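Local coordinates for UspA domain-containing protein (Pyrococcus horikoshii, PDB 2DUM), which is of unknown biochemical function but belongs to the universal stress protein A family, whose members are generally linked to survival under stress, at residues K111-E116 with T147-L152; G34-L39 with E85-A90; A18-E23 with K155-N160; T12-G17 with Q81-E86. One frame throughout, in Å; residues are numbered along the deposited sequence.

Interaction 1 (K111-E116 with T147-L152); sequences KVAEEE and TKKPVL
Glu114 meets Lys149 because its CG stands anti to the backbone N (chi1 -154°) and the chain then bends at chi2 (80°), bringing the carboxylate off the side of helix 105-115. Lys149 answers with bends at chi2 and chi4, so that its methylenes, rather than its ammonium, face the acid. The site lies at strand 151-154, the outermost of this chain's own parallel sheet in the universal stress protein fold, where the C-terminal turn of helix 105-115 packs on the loop leading into that strand. Both carboxylate oxygens of Glu114 rest on the lysine chain: OE2 comes 3.5 Å from Lys149 CE, and OE1 3.7 Å from Lys149 CD. The charges themselves stay apart, with Glu114 OE2 4.6 Å from Lys149 NZ, beyond salt-bridge range. That ammonium donates instead to the carbonyl of Val118, and it also pairs with Asp158 of the second subunit. Lys148 passes Glu114 at about a right angle, its CG 3.9 Å from Glu114 OE1. The preceding residue, Ala113, is buried and points its methyl at the lysine chain, CB 4.4 Å from Lys149 CG. Farther along the chain, Val151 and Leu152 pair in antiparallel fashion with a strand of the second subunit, which carries the sheet across the interface. What polar link the helix has to Thr147 runs through one water: it donates to Glu114 OE1 at 2.9 Å and accepts from Thr147 OG1 at 2.9 Å.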
loop_
_atom_site.group_PDB
_atom_site.type_symbol
_atom_site.label_atom_id
_atom_site.label_comp_id
_atom_site.label_asym_id
_atom_site.label_seq_id
_atom_site.Cartn_x
_atom_site.Cartn_y
_atom_site.Cartn_z
ATOM N N LYS A 111 -3.082 4.904 15.866
ATOM C CA LYS A 111 -3.535 4.471 17.183
ATOM C C LYS A 111 -4.620 3.457 16.978
ATOM O O LYS A 111 -4.507 2.348 17.458
ATOM C CB LYS A 111 -3.939 5.655 18.112
ATOM C CG LYS A 111 -2.894 5.916 19.234
ATOM C CD LYS A 111 -2.578 7.367 19.532
ATOM C CE LYS A 111 -3.744 7.991 20.255
ATOM N NZ LYS A 111 -3.591 9.493 20.322
ATOM N N VAL A 112 -5.627 3.815 16.210
ATOM C CA VAL A 112 -6.756 2.938 15.962
ATOM C C VAL A 112 -6.369 1.718 15.121
ATOM O O VAL A 112 -6.905 0.651 15.325
ATOM C CB VAL A 112 -7.858 3.680 15.190
ATOM C CG1 VAL A 112 -8.836 2.703 14.541
ATOM C CG2 VAL A 112 -8.607 4.727 16.082
ATOM N N ALA A 113 -5.459 1.851 14.163
ATOM C CA ALA A 113 -5.050 0.679 13.446
ATOM C C ALA A 113 -4.691 -0.324 14.486
ATOM O O ALA A 113 -5.337 -1.361 14.572
ATOM C CB ALA A 113 -3.892 0.971 12.595
ATOM N N GLU A 114 -3.716 0.021 15.318
ATOM C CA GLU A 114 -3.074 -0.992 16.157
ATOM C C GLU A 114 -3.990 -1.639 17.153
ATOM O O GLU A 114 -3.819 -2.828 17.485
ATOM C CB GLU A 114 -1.826 -0.477 16.885
ATOM C CG GLU A 114 -0.850 -1.626 17.213
ATOM C CD GLU A 114 0.016 -2.023 15.978
ATOM O OE1 GLU A 114 0.413 -1.103 15.172
ATOM O OE2 GLU A 114 0.306 -3.260 15.800
ATOM N N GLU A 115 -4.921 -0.824 17.621
ATOM C CA GLU A 115 -5.853 -1.200 18.655
ATOM C C GLU A 115 -7.004 -2.103 18.213
ATOM O O GLU A 115 -7.577 -2.783 19.067
ATOM C CB GLU A 115 -6.561 0.027 19.244
ATOM C CG GLU A 115 -5.786 1.106 19.955
ATOM C CD GLU A 115 -6.660 2.357 20.104
ATOM O OE1 GLU A 115 -6.167 3.385 20.620
ATOM O OE2 GLU A 115 -7.859 2.338 19.686
ATOM N N GLU A 116 -7.458 -2.040 16.962
ATOM C CA GLU A 116 -8.417 -3.016 16.530
ATOM C C GLU A 116 -7.842 -4.182 15.798
ATOM O O GLU A 116 -8.588 -4.871 15.074
ATOM C CB GLU A 116 -9.441 -2.419 15.622
ATOM C CG GLU A 116 -10.729 -2.350 16.318
ATOM C CD GLU A 116 -10.582 -1.305 17.307
ATOM O OE1 GLU A 116 -9.646 -0.505 17.014
ATOM O OE2 GLU A 116 -11.327 -1.324 18.333
ATOM N N THR A 147 3.433 3.231 11.223
ATOM C CA THR A 147 2.682 2.000 11.451
ATOM C C THR A 147 3.461 0.680 11.321
ATOM O O THR A 147 4.567 0.676 10.807
ATOM C CB THR A 147 1.442 1.994 10.624
ATOM O OG1 THR A 147 0.541 1.111 11.238
ATOM C CG2 THR A 147 1.671 1.555 9.205
ATOM N N LYS A 148 2.903 -0.421 11.844
ATOM C CA LYS A 148 3.467 -1.822 11.670
ATOM C C LYS A 148 2.593 -2.680 10.754
ATOM O O LYS A 148 3.057 -3.602 10.005
ATOM C CB LYS A 148 3.573 -2.588 12.984
ATOM C CG LYS A 148 4.078 -1.789 14.184
ATOM C CD LYS A 148 5.451 -1.160 13.981
ATOM C CE LYS A 148 5.742 -0.203 15.161
ATOM N NZ LYS A 148 5.191 -0.871 16.378
ATOM N N LYS A 149 1.312 -2.360 10.829
ATOM C CA LYS A 149 0.306 -2.772 9.865
ATOM C C LYS A 149 0.739 -2.599 8.322
ATOM O O LYS A 149 1.695 -1.825 8.001
ATOM C CB LYS A 149 -1.013 -2.062 10.254
ATOM C CG LYS A 149 -1.949 -2.791 11.260
ATOM C CD LYS A 149 -1.345 -3.036 12.600
ATOM C CE LYS A 149 -2.249 -3.867 13.454
ATOM N NZ LYS A 149 -2.571 -5.233 12.826
ATOM N N PRO A 150 0.149 -3.420 7.395
ATOM C CA PRO A 150 0.317 -3.173 5.949
ATOM C C PRO A 150 -0.542 -2.054 5.446
ATOM O O PRO A 150 -1.427 -1.604 6.203
ATOM C CB PRO A 150 -0.001 -4.509 5.316
ATOM C CG PRO A 150 -0.872 -5.229 6.288
ATOM C CD PRO A 150 -0.532 -4.701 7.667
ATOM N N VAL A 151 -0.232 -1.512 4.257
ATOM C CA VAL A 151 -0.861 -0.255 3.851
ATOM C C VAL A 151 -1.154 -0.182 2.386
ATOM O O VAL A 151 -0.251 -0.341 1.584
ATOM C CB VAL A 151 -0.029 0.993 4.204
ATOM C CG1 VAL A 151 -0.687 2.304 3.616
ATOM C CG2 VAL A 151 0.101 1.183 5.681
ATOM N N LEU A 152 -2.400 0.096 2.016
ATOM C CA LEU A 152 -2.730 0.144 0.625
ATOM C C LEU A 152 -2.837 1.628 0.239
ATOM O O LEU A 152 -3.716 2.448 0.724
ATOM C CB LEU A 152 -4.062 -0.561 0.430
ATOM C CG LEU A 152 -4.215 -1.516 -0.761
ATOM C CD1 LEU A 152 -5.625 -1.697 -1.127
ATOM C CD2 LEU A 152 -3.625 -1.021 -1.923
HETATM O O HOH W 1 -0.848 1.110 13.807
#

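Interaction 2 (G34-L39 with E85-A90); sequences GEVILL and EEVKRA
Val87 puts both of its methyl groups against strand 35-43, and these make the contact. CG1 lies 4.1 Å from Val36 CG2, while CG2 is 4.0 Å from Leu38 CD1; CG1 reaches that same leucine methyl as well, so the branched end of Val87 sits over two residues of one strand face. The meeting is wholly apolar and buried. Val87 CG1 is anti to its own backbone N (chi1 178°), with CG2 beside that N, and this spreads the two methyls toward Val36 and Leu38. On the strand, Leu38 turns CG anti to the backbone N and extends CD1 to the helix. Val36 likewise points toward the helix; Ile37, between them, faces the other side of the sheet, onto Leu9 and Ile99. This is the ordinary helix-on-sheet packing of an alpha/beta fold with parallel strands. Farther out, Val36 is backed by Val8 of strand 7-11 and by Ala93, in the loop after the helix, and Leu38 by Phe10. Strand 35-43 runs between strands 7-11 and 95-103, and helix 69-90 covers it beside helix 16-28, whose Val22 and Glu26 meet Ala90.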
loop_
_atom_site.group_PDB
_atom_site.type_symbol
_atom_site.label_atom_id
_atom_site.label_comp_id
_atom_site.label_asym_id
_atom_site.label_seq_id
_atom_site.Cartn_x
_atom_site.Cartn_y
_atom_site.Cartn_z
ATOM N N GLY A 34 -13.777 -8.359 4.710
ATOM C CA GLY A 34 -14.488 -8.958 5.863
ATOM C C GLY A 34 -15.254 -7.808 6.486
ATOM O O GLY A 34 -16.433 -7.623 6.198
ATOM N N GLU A 35 -14.577 -6.970 7.279
ATOM C CA GLU A 35 -15.132 -5.736 7.876
ATOM C C GLU A 35 -14.321 -4.516 7.482
ATOM O O GLU A 35 -13.126 -4.540 7.439
ATOM C CB GLU A 35 -15.081 -5.927 9.381
ATOM C CG GLU A 35 -15.553 -4.786 10.393
ATOM C CD GLU A 35 -15.292 -5.299 11.915
ATOM O OE1 GLU A 35 -15.258 -4.493 12.893
ATOM O OE2 GLU A 35 -15.054 -6.549 12.138
ATOM N N VAL A 36 -14.957 -3.413 7.225
ATOM C CA VAL A 36 -14.182 -2.147 7.123
ATOM C C VAL A 36 -14.484 -1.099 8.272
ATOM O O VAL A 36 -15.625 -0.796 8.575
ATOM C CB VAL A 36 -14.295 -1.512 5.701
ATOM C CG1 VAL A 36 -15.518 -1.939 5.122
ATOM C CG2 VAL A 36 -14.216 0.044 5.714
ATOM N N ILE A 37 -13.493 -0.539 8.918
ATOM C CA ILE A 37 -13.855 0.461 9.859
ATOM C C ILE A 37 -13.585 1.755 9.131
ATOM O O ILE A 37 -12.468 2.066 8.713
ATOM C CB ILE A 37 -12.939 0.358 11.042
ATOM C CG1 ILE A 37 -13.031 -1.006 11.626
ATOM C CG2 ILE A 37 -13.142 1.450 12.076
ATOM C CD1 ILE A 37 -11.635 -1.502 11.980
ATOM N N LEU A 38 -14.609 2.533 9.012
ATOM C CA LEU A 38 -14.515 3.744 8.313
ATOM C C LEU A 38 -14.177 4.842 9.320
ATOM O O LEU A 38 -15.077 5.403 9.897
ATOM C CB LEU A 38 -15.906 3.936 7.831
ATOM C CG LEU A 38 -16.178 5.124 7.001
ATOM C CD1 LEU A 38 -15.481 4.750 5.688
ATOM C CD2 LEU A 38 -17.731 5.243 6.910
ATOM N N LEU A 39 -12.899 5.167 9.551
ATOM C CA LEU A 39 -12.497 6.177 10.567
ATOM C C LEU A 39 -12.562 7.595 10.093
ATOM O O LEU A 39 -12.474 7.854 8.908
ATOM C CB LEU A 39 -11.084 5.933 10.969
ATOM C CG LEU A 39 -10.623 6.673 12.206
ATOM C CD1 LEU A 39 -11.712 6.705 13.187
ATOM C CD2 LEU A 39 -9.474 5.968 12.843
ATOM N N GLU A 85 -22.819 3.283 4.706
ATOM C CA GLU A 85 -23.444 2.237 3.921
ATOM C C GLU A 85 -23.115 2.203 2.404
ATOM O O GLU A 85 -23.438 1.222 1.755
ATOM C CB GLU A 85 -24.949 2.092 4.255
ATOM C CG GLU A 85 -25.641 0.732 3.819
ATOM C CD GLU A 85 -25.300 -0.575 4.663
ATOM O OE1 GLU A 85 -25.140 -0.551 5.954
ATOM O OE2 GLU A 85 -25.231 -1.654 3.975
ATOM N N GLU A 86 -22.437 3.200 1.854
ATOM C CA GLU A 86 -21.953 3.054 0.447
ATOM C C GLU A 86 -20.448 2.548 0.322
ATOM O O GLU A 86 -20.031 1.818 -0.628
ATOM C CB GLU A 86 -22.335 4.288 -0.415
ATOM C CG GLU A 86 -21.216 4.953 -1.272
ATOM C CD GLU A 86 -20.524 6.216 -0.650
ATOM O OE1 GLU A 86 -20.818 6.573 0.521
ATOM O OE2 GLU A 86 -19.659 6.851 -1.342
ATOM N N VAL A 87 -19.645 2.881 1.311
ATOM C CA VAL A 87 -18.394 2.169 1.462
ATOM C C VAL A 87 -18.505 0.600 1.630
ATOM O O VAL A 87 -17.793 -0.181 0.978
ATOM C CB VAL A 87 -17.629 2.800 2.582
ATOM C CG1 VAL A 87 -16.337 2.041 2.810
ATOM C CG2 VAL A 87 -17.471 4.243 2.245
ATOM N N LYS A 88 -19.388 0.170 2.515
ATOM C CA LYS A 88 -19.595 -1.210 2.753
ATOM C C LYS A 88 -19.823 -1.799 1.393
ATOM O O LYS A 88 -19.282 -2.847 1.010
ATOM C CB LYS A 88 -20.840 -1.371 3.621
ATOM C CG LYS A 88 -21.122 -2.851 3.953
ATOM C CD LYS A 88 -22.293 -3.102 4.931
ATOM C CE LYS A 88 -22.544 -4.607 5.006
ATOM N NZ LYS A 88 -23.625 -4.952 5.999
ATOM N N ARG A 89 -20.602 -1.061 0.639
ATOM C CA ARG A 89 -21.025 -1.500 -0.676
ATOM C C ARG A 89 -19.949 -1.411 -1.733
ATOM O O ARG A 89 -20.008 -2.133 -2.726
ATOM C CB ARG A 89 -22.224 -0.669 -1.142
ATOM C CG ARG A 89 -23.125 -1.361 -2.141
ATOM C CD ARG A 89 -24.292 -0.526 -2.586
ATOM N NE ARG A 89 -24.636 -1.100 -3.872
ATOM C CZ ARG A 89 -24.250 -0.610 -5.052
ATOM N NH1 ARG A 89 -23.562 0.529 -5.081
ATOM N NH2 ARG A 89 -24.554 -1.248 -6.203
ATOM N N ALA A 90 -18.982 -0.513 -1.548
ATOM C CA ALA A 90 -17.828 -0.485 -2.495
ATOM C C ALA A 90 -16.723 -1.517 -2.188
ATOM O O ALA A 90 -16.294 -2.327 -3.027
ATOM C CB ALA A 90 -17.242 0.912 -2.538
#

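Interaction 3 (A18-E23 with K155-N160); sequences AYRAVE and KEVDEN
Arg20 and Glu156 meet in a salt bridge on the protein surface. Glu156 holds CG anti to the backbone N (chi1 -179°) and bends at chi2, which brings its carboxylate to Arg20. The straightest of the bonds between them runs from Arg20 NH2 to Glu156 OE1, 2.6 Å long; the oxygen offers its syn lone pair and lies near the guanidinium plane. Glu156 OE2 takes two weak, bent bonds, from Arg20 NE and from Arg20 NH2, both 2.9 Å. NH2 therefore serves both oxygens, with the guanidinium and carboxylate planes 32° apart. OE1 has a second donor: the backbone N of Val157 reaches it at 2.6 Å, nearly straight at 167°, on the anti side and out of the carboxylate plane. That bond limits the acid's rotation. The contact joins helix 16-28, which follows the first strand of the universal stress protein sheet, to the irregular C-terminal tail after strand 151-154. Arg20 NH1 forms a salt bridge with Glu23, one turn along the helix, although that carboxylate is less surely placed; the three residues form a small ionic network. Beside the salt bridge, Val157 CG1 lies at the guanidinium edge, 3.7 Å from Arg20 NH2. Replacing Glu156 by an alanine would probably leave the NE and NH2 side of Arg20 without its carboxylate and the Val157 N-H without this acceptor. Farther along, Asp158 forms a salt bridge with Arg28 of the same helix.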
loop_
_atom_site.group_PDB
_atom_site.type_symbol
_atom_site.label_atom_id
_atom_site.label_comp_id
_atom_site.label_asym_id
_atom_site.label_seq_id
_atom_site.Cartn_x
_atom_site.Cartn_y
_atom_site.Cartn_z
ATOM N N ALA A 18 -10.931 11.463 -0.867
ATOM C CA ALA A 18 -11.493 10.450 0.010
ATOM C C ALA A 18 -12.614 9.737 -0.685
ATOM O O ALA A 18 -12.653 8.536 -0.663
ATOM C CB ALA A 18 -11.954 11.088 1.270
ATOM N N TYR A 19 -13.492 10.467 -1.369
ATOM C CA TYR A 19 -14.555 9.811 -2.122
ATOM C C TYR A 19 -14.086 9.164 -3.395
ATOM O O TYR A 19 -14.590 8.148 -3.786
ATOM C CB TYR A 19 -15.617 10.815 -2.492
ATOM C CG TYR A 19 -16.374 11.227 -1.291
ATOM C CD1 TYR A 19 -16.058 12.416 -0.619
ATOM C CD2 TYR A 19 -17.397 10.406 -0.786
ATOM C CE1 TYR A 19 -16.747 12.796 0.533
ATOM C CE2 TYR A 19 -18.107 10.771 0.372
ATOM C CZ TYR A 19 -17.766 11.966 1.029
ATOM O OH TYR A 19 -18.448 12.301 2.181
ATOM N N ARG A 20 -13.146 9.792 -4.075
ATOM C CA ARG A 20 -12.557 9.196 -5.230
ATOM C C ARG A 20 -11.894 7.871 -4.907
ATOM O O ARG A 20 -12.069 6.862 -5.617
ATOM C CB ARG A 20 -11.560 10.157 -5.821
ATOM C CG ARG A 20 -12.093 10.997 -7.027
ATOM C CD ARG A 20 -12.980 10.254 -8.121
ATOM N NE ARG A 20 -12.346 9.193 -8.966
ATOM C CZ ARG A 20 -12.989 8.407 -9.868
ATOM N NH1 ARG A 20 -14.311 8.506 -10.103
ATOM N NH2 ARG A 20 -12.298 7.501 -10.564
ATOM N N ALA A 21 -11.146 7.847 -3.816
ATOM C CA ALA A 21 -10.416 6.625 -3.460
ATOM C C ALA A 21 -11.389 5.515 -3.344
ATOM O O ALA A 21 -11.118 4.389 -3.744
ATOM C CB ALA A 21 -9.717 6.788 -2.258
ATOM N N VAL A 22 -12.565 5.878 -2.863
ATOM C CA VAL A 22 -13.675 4.922 -2.697
ATOM C C VAL A 22 -14.213 4.398 -4.035
ATOM O O VAL A 22 -14.307 3.159 -4.186
ATOM C CB VAL A 22 -14.809 5.460 -1.779
ATOM C CG1 VAL A 22 -16.005 4.585 -1.826
ATOM C CG2 VAL A 22 -14.351 5.542 -0.337
ATOM N N GLU A 23 -14.527 5.265 -5.014
ATOM C CA GLU A 23 -14.794 4.738 -6.394
ATOM C C GLU A 23 -13.658 3.839 -6.870
ATOM O O GLU A 23 -13.860 2.650 -7.207
ATOM C CB GLU A 23 -14.962 5.845 -7.422
ATOM C CG GLU A 23 -16.283 6.563 -7.276
ATOM C CD GLU A 23 -16.189 8.105 -7.505
ATOM O OE1 GLU A 23 -15.142 8.760 -7.220
ATOM O OE2 GLU A 23 -17.201 8.690 -7.949
ATOM N N LYS A 155 -5.072 5.222 -5.583
ATOM C CA LYS A 155 -4.762 6.467 -6.268
ATOM C C LYS A 155 -5.734 6.949 -7.377
ATOM O O LYS A 155 -6.252 8.084 -7.316
ATOM C CB LYS A 155 -3.358 6.340 -6.825
ATOM C CG LYS A 155 -2.491 7.571 -6.654
ATOM C CD LYS A 155 -1.088 7.349 -7.158
ATOM C CE LYS A 155 -0.166 6.731 -6.124
ATOM N NZ LYS A 155 1.211 7.312 -6.414
ATOM N N GLU A 156 -5.938 6.137 -8.415
ATOM C CA GLU A 156 -6.895 6.422 -9.511
ATOM C C GLU A 156 -6.863 5.280 -10.521
ATOM O O GLU A 156 -5.886 4.506 -10.585
ATOM C CB GLU A 156 -6.672 7.808 -10.198
ATOM C CG GLU A 156 -7.684 8.191 -11.354
ATOM C CD GLU A 156 -9.212 7.985 -10.984
ATOM O OE1 GLU A 156 -9.833 6.911 -11.291
ATOM O OE2 GLU A 156 -9.811 8.907 -10.383
ATOM N N VAL A 157 -7.932 5.170 -11.303
ATOM C CA VAL A 157 -8.184 3.951 -12.077
ATOM C C VAL A 157 -7.279 3.799 -13.339
ATOM O O VAL A 157 -6.215 4.464 -13.458
ATOM C CB VAL A 157 -9.781 3.554 -12.161
ATOM C CG1 VAL A 157 -10.711 4.740 -12.463
ATOM C CG2 VAL A 157 -10.089 2.245 -13.003
ATOM N N ASP A 158 -7.676 2.876 -14.217
ATOM C CA ASP A 158 -6.911 2.467 -15.398
ATOM C C ASP A 158 -7.167 3.283 -16.741
ATOM O O ASP A 158 -6.958 4.533 -16.833
ATOM C CB ASP A 158 -7.080 0.930 -15.575
ATOM C CG ASP A 158 -5.810 0.135 -15.209
ATOM O OD1 ASP A 158 -5.789 -1.088 -15.503
ATOM O OD2 ASP A 158 -4.832 0.718 -14.661
ATOM N N GLU A 159 -7.590 2.553 -17.777
ATOM C CA GLU A 159 -7.654 3.107 -19.126
ATOM C C GLU A 159 -9.064 3.571 -19.537
ATOM O O GLU A 159 -9.170 4.552 -20.292
ATOM C CB GLU A 159 -7.032 2.136 -20.167
ATOM C CG GLU A 159 -7.932 0.956 -20.622
ATOM C CD GLU A 159 -8.033 -0.186 -19.602
ATOM O OE1 GLU A 159 -7.122 -1.052 -19.576
ATOM O OE2 GLU A 159 -9.038 -0.225 -18.847
ATOM N N ASN A 160 -10.125 2.900 -19.051
ATOM C CA ASN A 160 -11.464 3.090 -19.656
ATOM C C ASN A 160 -12.145 4.484 -19.462
ATOM O O ASN A 160 -12.937 4.729 -18.538
ATOM C CB ASN A 160 -12.431 1.932 -19.347
ATOM C CG ASN A 160 -13.830 2.216 -19.869
ATOM O OD1 ASN A 160 -14.704 2.617 -19.106
ATOM N ND2 ASN A 160 -14.023 2.092 -21.187
#

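Interaction 4 (T12-G17 with Q81-E86); sequences TDFSEG and QEKAEE
The contact belongs to an ST turn just after strand 7-11, where Thr12 meets Lys83 of helix 69-90. Thr12 OG1 accepts from the backbone N of Phe14, two residues on, at 2.8 Å, and this closes the turn. The same oxygen takes a second bond from Lys83 NZ, 2.6 Å away, so one hydroxyl is gripped from its own loop and from the helix at once. Lysine and threonine approach tip to tip: Lys83 is extended, its CG anti to the backbone N (chi1 175°), which gives this buried lysine the reach to bring its ammonium to the loop. In the universal stress protein fold this loop lies at the C-terminal end of the first strand and leads into helix 16-28, here with Ser15 at the N-cap, its OG accepting from the backbone N of Ala18. An alanine in place of Thr12 would probably leave both Lys83 NZ and the Phe14 N-H without this acceptor, and the turn less firmly fixed. Along the lysine chain, Phe14 adds an apolar touch, its CE1 4.3 Å from Lys83 CD. The ring of Tyr19, on helix 16-28, makes a cation-pi contact with Lys83. Phe14 also meets His40 with the rings edge-to-face, and the carbonyl of Thr12 accepts a hydrogen bond from His40 ND1. Ser15 OG also donates a weak hydrogen bond to Asp13 OD2, 2.9 Å away.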
loop_
_atom_site.group_PDB
_atom_site.type_symbol
_atom_site.label_atom_id
_atom_site.label_comp_id
_atom_site.label_asym_id
_atom_site.label_seq_id
_atom_site.Cartn_x
_atom_site.Cartn_y
_atom_site.Cartn_z
ATOM N N THR A 12 -11.412 8.322 6.163
ATOM C CA THR A 12 -12.021 9.347 5.308
ATOM C C THR A 12 -11.878 10.764 5.782
ATOM O O THR A 12 -12.174 11.149 6.903
ATOM C CB THR A 12 -13.523 9.165 4.967
ATOM O OG1 THR A 12 -14.003 10.356 4.291
ATOM C CG2 THR A 12 -14.373 8.916 6.232
ATOM N N ASP A 13 -11.514 11.544 4.800
ATOM C CA ASP A 13 -10.985 12.844 4.942
ATOM C C ASP A 13 -12.154 13.719 4.778
ATOM O O ASP A 13 -12.058 14.911 4.787
ATOM C CB ASP A 13 -10.110 12.985 3.703
ATOM C CG ASP A 13 -9.246 14.195 3.757
ATOM O OD1 ASP A 13 -9.480 14.888 4.768
ATOM O OD2 ASP A 13 -8.377 14.443 2.837
ATOM N N PHE A 14 -13.289 13.095 4.585
ATOM C CA PHE A 14 -14.405 13.762 3.981
ATOM C C PHE A 14 -14.028 14.547 2.772
ATOM O O PHE A 14 -14.928 15.025 2.123
ATOM C CB PHE A 14 -15.191 14.593 4.971
ATOM C CG PHE A 14 -15.987 13.758 5.862
ATOM C CD1 PHE A 14 -16.840 12.818 5.322
ATOM C CD2 PHE A 14 -15.821 13.820 7.263
ATOM C CE1 PHE A 14 -17.558 11.967 6.201
ATOM C CE2 PHE A 14 -16.542 12.959 8.162
ATOM C CZ PHE A 14 -17.401 12.043 7.653
ATOM N N SER A 15 -12.740 14.622 2.427
ATOM C CA SER A 15 -12.308 15.298 1.211
ATOM C C SER A 15 -12.862 14.735 -0.096
ATOM O O SER A 15 -13.506 13.688 -0.141
ATOM C CB SER A 15 -10.790 15.229 1.074
ATOM O OG SER A 15 -10.353 13.899 0.770
ATOM N N GLU A 16 -12.567 15.459 -1.170
ATOM C CA GLU A 16 -12.547 14.949 -2.567
ATOM C C GLU A 16 -11.931 13.539 -2.744
ATOM O O GLU A 16 -12.566 12.559 -3.206
ATOM C CB GLU A 16 -11.610 15.910 -3.389
ATOM C CG GLU A 16 -12.125 17.301 -3.805
ATOM C CD GLU A 16 -13.453 17.192 -4.580
ATOM O OE1 GLU A 16 -14.321 16.347 -4.126
ATOM O OE2 GLU A 16 -13.614 17.945 -5.620
ATOM N N GLY A 17 -10.639 13.548 -2.370
ATOM C CA GLY A 17 -9.657 12.500 -2.566
ATOM C C GLY A 17 -10.191 11.260 -1.975
ATOM O O GLY A 17 -9.988 10.191 -2.553
ATOM N N GLN A 81 -21.972 8.451 9.188
ATOM C CA GLN A 81 -22.795 7.311 9.454
ATOM C C GLN A 81 -23.781 7.126 8.305
ATOM O O GLN A 81 -24.444 6.104 8.171
ATOM C CB GLN A 81 -23.394 7.288 10.877
ATOM C CG GLN A 81 -23.681 5.814 11.395
ATOM C CD GLN A 81 -24.907 5.044 10.648
ATOM O OE1 GLN A 81 -26.120 5.395 10.847
ATOM N NE2 GLN A 81 -24.565 4.009 9.800
ATOM N N GLU A 82 -23.806 8.042 7.379
ATOM C CA GLU A 82 -24.551 7.648 6.234
ATOM C C GLU A 82 -23.657 7.134 5.067
ATOM O O GLU A 82 -24.111 6.329 4.291
ATOM C CB GLU A 82 -25.586 8.723 5.897
ATOM C CG GLU A 82 -24.975 10.062 5.371
ATOM C CD GLU A 82 -24.703 10.030 3.829
ATOM O OE1 GLU A 82 -25.419 10.765 3.061
ATOM O OE2 GLU A 82 -23.798 9.250 3.401
ATOM N N LYS A 83 -22.395 7.558 4.984
ATOM C CA LYS A 83 -21.389 7.073 4.002
ATOM C C LYS A 83 -20.894 5.720 4.464
ATOM O O LYS A 83 -20.103 5.072 3.825
ATOM C CB LYS A 83 -20.207 8.068 3.958
ATOM C CG LYS A 83 -18.999 7.734 3.110
ATOM C CD LYS A 83 -17.791 8.690 3.390
ATOM C CE LYS A 83 -16.381 8.331 2.594
ATOM N NZ LYS A 83 -15.217 9.383 2.236
ATOM N N ALA A 84 -21.337 5.342 5.657
ATOM C CA ALA A 84 -21.141 4.009 6.227
ATOM C C ALA A 84 -21.634 3.049 5.225
ATOM O O ALA A 84 -20.967 2.098 4.925
ATOM C CB ALA A 84 -21.953 3.825 7.474
ATOM N N GLU A 85 -22.819 3.283 4.706
ATOM C CA GLU A 85 -23.444 2.237 3.921
ATOM C C GLU A 85 -23.115 2.203 2.404
ATOM O O GLU A 85 -23.438 1.222 1.755
ATOM C CB GLU A 85 -24.949 2.092 4.255
ATOM C CG GLU A 85 -25.641 0.732 3.819
ATOM C CD GLU A 85 -25.300 -0.575 4.663
ATOM O OE1 GLU A 85 -25.140 -0.551 5.954
ATOM O OE2 GLU A 85 -25.231 -1.654 3.975
ATOM N N GLU A 86 -22.437 3.200 1.854
ATOM C CA GLU A 86 -21.953 3.054 0.447
ATOM C C GLU A 86 -20.448 2.548 0.322
ATOM O O GLU A 86 -20.031 1.818 -0.628
ATOM C CB GLU A 86 -22.335 4.288 -0.415
ATOM C CG GLU A 86 -21.216 4.953 -1.272
ATOM C CD GLU A 86 -20.524 6.216 -0.650
ATOM O OE1 GLU A 86 -20.818 6.573 0.521
ATOM O OE2 GLU A 86 -19.659 6.851 -1.342
#

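Overall arrangement
All four contacts lie in one alpha/beta domain built on a parallel five-stranded sheet. Interactions 2 and 4 are neighbours, their centres about 9 Å apart: both use helix 69-90, share Glu85 and Glu86, and touch where Leu38 packs on Ala84. Interaction 3 uses helix 16-28, as interaction 4 does, and touches interaction 2 through Val22 and Ala90, so these three form one continuous cluster. Interaction 1 comes later in the chain than interactions 2 and 4, and its centre lies about 19 Å from that of interaction 4; Val112 packs on Leu39 to link it with interaction 2. Interaction 3 spans nearly the whole modelled chain; strand 151-154 and the tail after it both contact the second subunit.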